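Local coordinates for protein thiazoline oxidase/subtilisin-like protease (Prochloron didemni, PDB 4H6X) that matures the cyclic peptide patellamide as a subtilisin-like protease of a transamidating family, probably cleaving the precursor and joining the ends of the peptide, at residues 334-337 / 338-342; 302-305 / 306-310. One frame throughout, in Å; residues are numbered along the deposited sequence.

How the interactions relate
Interaction 2 lies on helix 300-309 and interaction 1 on helix 332-340, the next helix along the chain; their centres are about 10 Å apart. The two helices touch through small side chains: Val338 CG1 lies 3.7 Å from Ala306 CB, and Val338 CG2 lies 3.6 Å from Thr310 CG2. Both helices also pack on helix 273-293, where Leu287 meets Met336 and Leu339 from one and Val303 and Leu307 from the other. Ser274 lies in the first turn of that helix and, with His109 and Asp39, probably forms the catalytic triad, as in subtilases. The two contacts meet its later turns, and their centres lie about 23 and 18 Å from the centre of the chain.

Interaction 1. Residues 334-337 / 338-342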
loop_
_atom_site.group_PDB
_atom_site.type_symbol
_atom_site.label_atom_id
_atom_site.label_comp_id
_atom_site.label_asym_id
_atom_site.label_seq_id
_atom_site.Cartn_x
_atom_site.Cartn_y
_atom_site.Cartn_z
ATOM N N GLY A 334 -16.741 -8.943 -9.153
ATOM C CA GLY A 334 -17.559 -9.641 -8.143
ATOM C C GLY A 334 -17.823 -8.807 -6.890
ATOM O O GLY A 334 -18.940 -8.799 -6.351
ATOM N N ALA A 335 -16.795 -8.093 -6.420
ATOM C CA ALA A 335 -16.907 -7.267 -5.220
ATOM C C ALA A 335 -17.806 -6.048 -5.451
ATOM O O ALA A 335 -18.545 -5.626 -4.557
ATOM C CB ALA A 335 -15.523 -6.836 -4.733
ATOM N N MET A 336 -17.761 -5.508 -6.668
ATOM C CA MET A 336 -18.641 -4.405 -7.048
ATOM C C MET A 336 -20.098 -4.858 -7.033
ATOM O O MET A 336 -20.974 -4.163 -6.526
ATOM C CB MET A 336 -18.296 -3.902 -8.446
ATOM C CG MET A 336 -16.913 -3.299 -8.569
ATOM S SD MET A 336 -16.953 -1.574 -8.104
ATOM C CE MET A 336 -17.502 -0.833 -9.635
ATOM N N LYS A 337 -20.349 -6.028 -7.605
ATOM C CA LYS A 337 -21.698 -6.587 -7.606
ATOM C C LYS A 337 -22.213 -6.739 -6.169
ATOM O O LYS A 337 -23.352 -6.384 -5.882
ATOM C CB LYS A 337 -21.729 -7.915 -8.361
ATOM C CG LYS A 337 -23.122 -8.315 -8.821
ATOM C CD LYS A 337 -23.110 -8.825 -10.256
ATOM C CE LYS A 337 -22.381 -10.156 -10.398
ATOM N NZ LYS A 337 -21.695 -10.261 -11.723
ATOM N N VAL A 338 -21.365 -7.225 -5.264
ATOM C CA VAL A 338 -21.761 -7.397 -3.858
ATOM C C VAL A 338 -22.055 -6.052 -3.198
ATOM O O VAL A 338 -23.040 -5.909 -2.484
ATOM C CB VAL A 338 -20.699 -8.179 -3.038
ATOM C CG1 VAL A 338 -20.933 -8.023 -1.536
ATOM C CG2 VAL A 338 -20.699 -9.659 -3.414
ATOM N N LEU A 339 -21.202 -5.062 -3.447
ATOM C CA LEU A 339 -21.296 -3.794 -2.741
ATOM C C LEU A 339 -22.382 -2.881 -3.286
ATOM O O LEU A 339 -23.041 -2.200 -2.521
ATOM C CB LEU A 339 -19.947 -3.056 -2.761
ATOM C CG LEU A 339 -18.853 -3.630 -1.860
ATOM C CD1 LEU A 339 -17.476 -3.127 -2.278
ATOM C CD2 LEU A 339 -19.158 -3.310 -0.399
ATOM N N PHE A 340 -22.555 -2.871 -4.605
ATOM C CA PHE A 340 -23.414 -1.887 -5.258
ATOM C C PHE A 340 -24.440 -2.497 -6.221
ATOM O O PHE A 340 -25.281 -1.778 -6.764
ATOM C CB PHE A 340 -22.561 -0.845 -5.998
ATOM C CG PHE A 340 -21.377 -0.350 -5.211
ATOM C CD1 PHE A 340 -21.544 0.556 -4.167
ATOM C CD2 PHE A 340 -20.095 -0.799 -5.510
ATOM C CE1 PHE A 340 -20.448 1.006 -3.437
ATOM C CE2 PHE A 340 -18.998 -0.356 -4.786
ATOM C CZ PHE A 340 -19.173 0.546 -3.748
ATOM N N GLY A 341 -24.375 -3.810 -6.429
ATOM C CA GLY A 341 -25.279 -4.489 -7.366
ATOM C C GLY A 341 -26.208 -5.449 -6.645
ATOM O O GLY A 341 -26.639 -5.184 -5.523
ATOM N N GLN A 342 -26.511 -6.567 -7.297
ATOM C CA GLN A 342 -27.402 -7.583 -6.741
ATOM C C GLN A 342 -26.662 -8.906 -6.764
ATOM O O GLN A 342 -26.751 -9.640 -7.742
ATOM C CB GLN A 342 -28.715 -7.686 -7.547
ATOM C CG GLN A 342 -29.580 -6.426 -7.558
ATOM C CD GLN A 342 -30.038 -5.998 -6.175
ATOM O OE1 GLN A 342 -30.501 -6.818 -5.375
ATOM N NE2 GLN A 342 -29.909 -4.707 -5.882
#
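The carbonyls of Gly334 to Lys337 accept hydrogen bonds from the N-H groups four residues on, the alpha-helical pattern. The bond from Phe340 N to Met336 O is 2.8 Å. Gly341 N reaches Lys337 O at 2.8 Å from above the carbonyl plane, bent to 131° at the hydrogen. A weak second bond runs from Gly341 N to Met336 O. Between side chains, Met336 and Phe340 are one helical turn apart. Met336 SD comes to 4.1 Å from Phe340 CE2 and 5.2 Å from the ring centroid, approaching obliquely. The phenylalanine CG lies anti to its own carbonyl carbon (chi1 -44°), which swings the ring back along the helix, with CD2 3.6 Å from Met336 O. Leu339 CB sits over one ring face near the rim, 3.5 Å above the plane. A flexible methionine and a flat, rigid phenylalanine suit this side, since both also touch Leu290 of helix 273-293. Replacing Phe340 with an alanine would probably leave the methionine sulfur without its aromatic partner and open a gap against Leu290. Gly341 is the first residue to leave helical angles; a CB there would stand just 3.0 Å from Lys337 O, a tight fit that glycine avoids. The whole is the C-terminal end of an alpha helix, bearing an i to i+4 Met-aromatic contact where it packs on its neighbour.

Interaction 2. Residues 302-305 / 306-310; sequences AVRT and ALLKT
Arg304 and Leu308 meet one turn apart on helix 300-309, a short alpha helix of the subtilase domain, and their side chains slant across each other. The backbone beneath them is regular: the carbonyls of Ala302 to Thr305 each accept the N-H four residues on, and the bond from Leu308 N to Arg304 O is 3.0 Å. From Arg304 CB the chain sets out with CG anti to the backbone N (chi1 -168°), and CG passes 4.2 Å from Leu308 CD1. It stays extended to CD, then bends at chi3 (78°), which brings the guanidinium alongside Leu308, whose CD1 approaches it obliquely: CZ is 4.0 Å and NH1 3.4 Å from Leu308 CD1. At the tip, NH1 forms a salt bridge with Glu248 and a hydrogen bond to Thr223 O, while NH2 pairs with Glu301. The guanidinium end, NH1 foremost, thus lies against an apolar methyl while its charge goes to two acids, which probably fix the rotation of the flat group. The branched apolar end of Leu308 places CD1 against the guanidinium, and the side chain also touches Glu248. On the face toward helix 273-293, Val303 and Leu307 lie side by side, Val303 CG1 3.9 Å from Leu307 CD1, and both touch Leu287. Ala306, small enough for close helix packing, touches Val338 and Leu339 of helix 332-340. At the last turn the carbonyl of this alanine takes two donors from one threonine, Thr310 N at 3.3 Å from Ala306 O and Thr310 OG1 at 2.8 Å from the same oxygen.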
loop_
_atom_site.group_PDB
_atom_site.type_symbol
_atom_site.label_atom_id
_atom_site.label_comp_id
_atom_site.label_asym_id
_atom_site.label_seq_id
_atom_site.Cartn_x
_atom_site.Cartn_y
_atom_site.Cartn_z
ATOM N N ALA A 302 -17.758 -4.149 5.156
ATOM C CA ALA A 302 -18.475 -4.546 3.927
ATOM C C ALA A 302 -17.469 -4.662 2.775
ATOM O O ALA A 302 -17.490 -5.641 2.021
ATOM C CB ALA A 302 -19.595 -3.566 3.593
ATOM N N VAL A 303 -16.558 -3.688 2.676
ATOM C CA VAL A 303 -15.537 -3.717 1.633
ATOM C C VAL A 303 -14.673 -4.956 1.797
ATOM O O VAL A 303 -14.487 -5.715 0.849
ATOM C CB VAL A 303 -14.667 -2.433 1.589
ATOM C CG1 VAL A 303 -13.490 -2.622 0.628
ATOM C CG2 VAL A 303 -15.505 -1.246 1.148
ATOM N N ARG A 304 -14.189 -5.183 3.016
ATOM C CA ARG A 304 -13.323 -6.327 3.297
ATOM C C ARG A 304 -13.999 -7.654 2.947
ATOM O O ARG A 304 -13.403 -8.507 2.289
ATOM C CB ARG A 304 -12.874 -6.325 4.772
ATOM C CG ARG A 304 -11.748 -7.304 5.091
ATOM C CD ARG A 304 -11.423 -7.327 6.588
ATOM N NE ARG A 304 -12.420 -8.121 7.292
ATOM C CZ ARG A 304 -12.302 -9.418 7.577
ATOM N NH1 ARG A 304 -11.202 -10.093 7.258
ATOM N NH2 ARG A 304 -13.298 -10.037 8.192
ATOM N N THR A 305 -15.239 -7.830 3.388
ATOM C CA THR A 305 -15.914 -9.119 3.190
ATOM C C THR A 305 -16.292 -9.318 1.719
ATOM O O THR A 305 -16.172 -10.425 1.198
ATOM C CB THR A 305 -17.158 -9.277 4.107
ATOM O OG1 THR A 305 -17.965 -8.099 4.027
ATOM C CG2 THR A 305 -16.734 -9.469 5.542
ATOM N N ALA A 306 -16.721 -8.242 1.054
ATOM C CA ALA A 306 -17.011 -8.287 -0.386
ATOM C C ALA A 306 -15.808 -8.756 -1.193
ATOM O O ALA A 306 -15.964 -9.585 -2.096
ATOM C CB ALA A 306 -17.495 -6.945 -0.912
ATOM N N LEU A 307 -14.621 -8.236 -0.857
ATOM C CA LEU A 307 -13.380 -8.661 -1.495
ATOM C C LEU A 307 -13.043 -10.115 -1.196
ATOM O O LEU A 307 -12.681 -10.872 -2.107
ATOM C CB LEU A 307 -12.198 -7.740 -1.117
ATOM C CG LEU A 307 -12.244 -6.313 -1.666
ATOM C CD1 LEU A 307 -11.216 -5.422 -0.975
ATOM C CD2 LEU A 307 -12.075 -6.309 -3.185
ATOM N N LEU A 308 -13.163 -10.521 0.067
ATOM C CA LEU A 308 -12.831 -11.906 0.411
ATOM C C LEU A 308 -13.828 -12.930 -0.162
ATOM O O LEU A 308 -13.410 -13.958 -0.698
ATOM C CB LEU A 308 -12.658 -12.090 1.925
ATOM C CG LEU A 308 -11.478 -11.331 2.563
ATOM C CD1 LEU A 308 -11.637 -11.332 4.074
ATOM C CD2 LEU A 308 -10.127 -11.926 2.162
ATOM N N LYS A 309 -15.124 -12.635 -0.051
ATOM C CA LYS A 309 -16.184 -13.540 -0.523
ATOM C C LYS A 309 -16.158 -13.773 -2.026
ATOM O O LYS A 309 -16.530 -14.843 -2.494
ATOM C CB LYS A 309 -17.572 -13.006 -0.125
ATOM C CG LYS A 309 -17.900 -13.198 1.349
ATOM C CD LYS A 309 -17.900 -14.672 1.742
ATOM C CE LYS A 309 -18.859 -14.931 2.901
ATOM N NZ LYS A 309 -18.839 -16.358 3.329
ATOM N N THR A 310 -15.709 -12.771 -2.780
ATOM C CA THR A 310 -15.710 -12.872 -4.241
ATOM C C THR A 310 -14.336 -13.233 -4.787
ATOM O O THR A 310 -14.164 -13.384 -6.009
ATOM C CB THR A 310 -16.174 -11.564 -4.887
ATOM O OG1 THR A 310 -15.229 -10.529 -4.584
ATOM C CG2 THR A 310 -17.561 -11.177 -4.367
#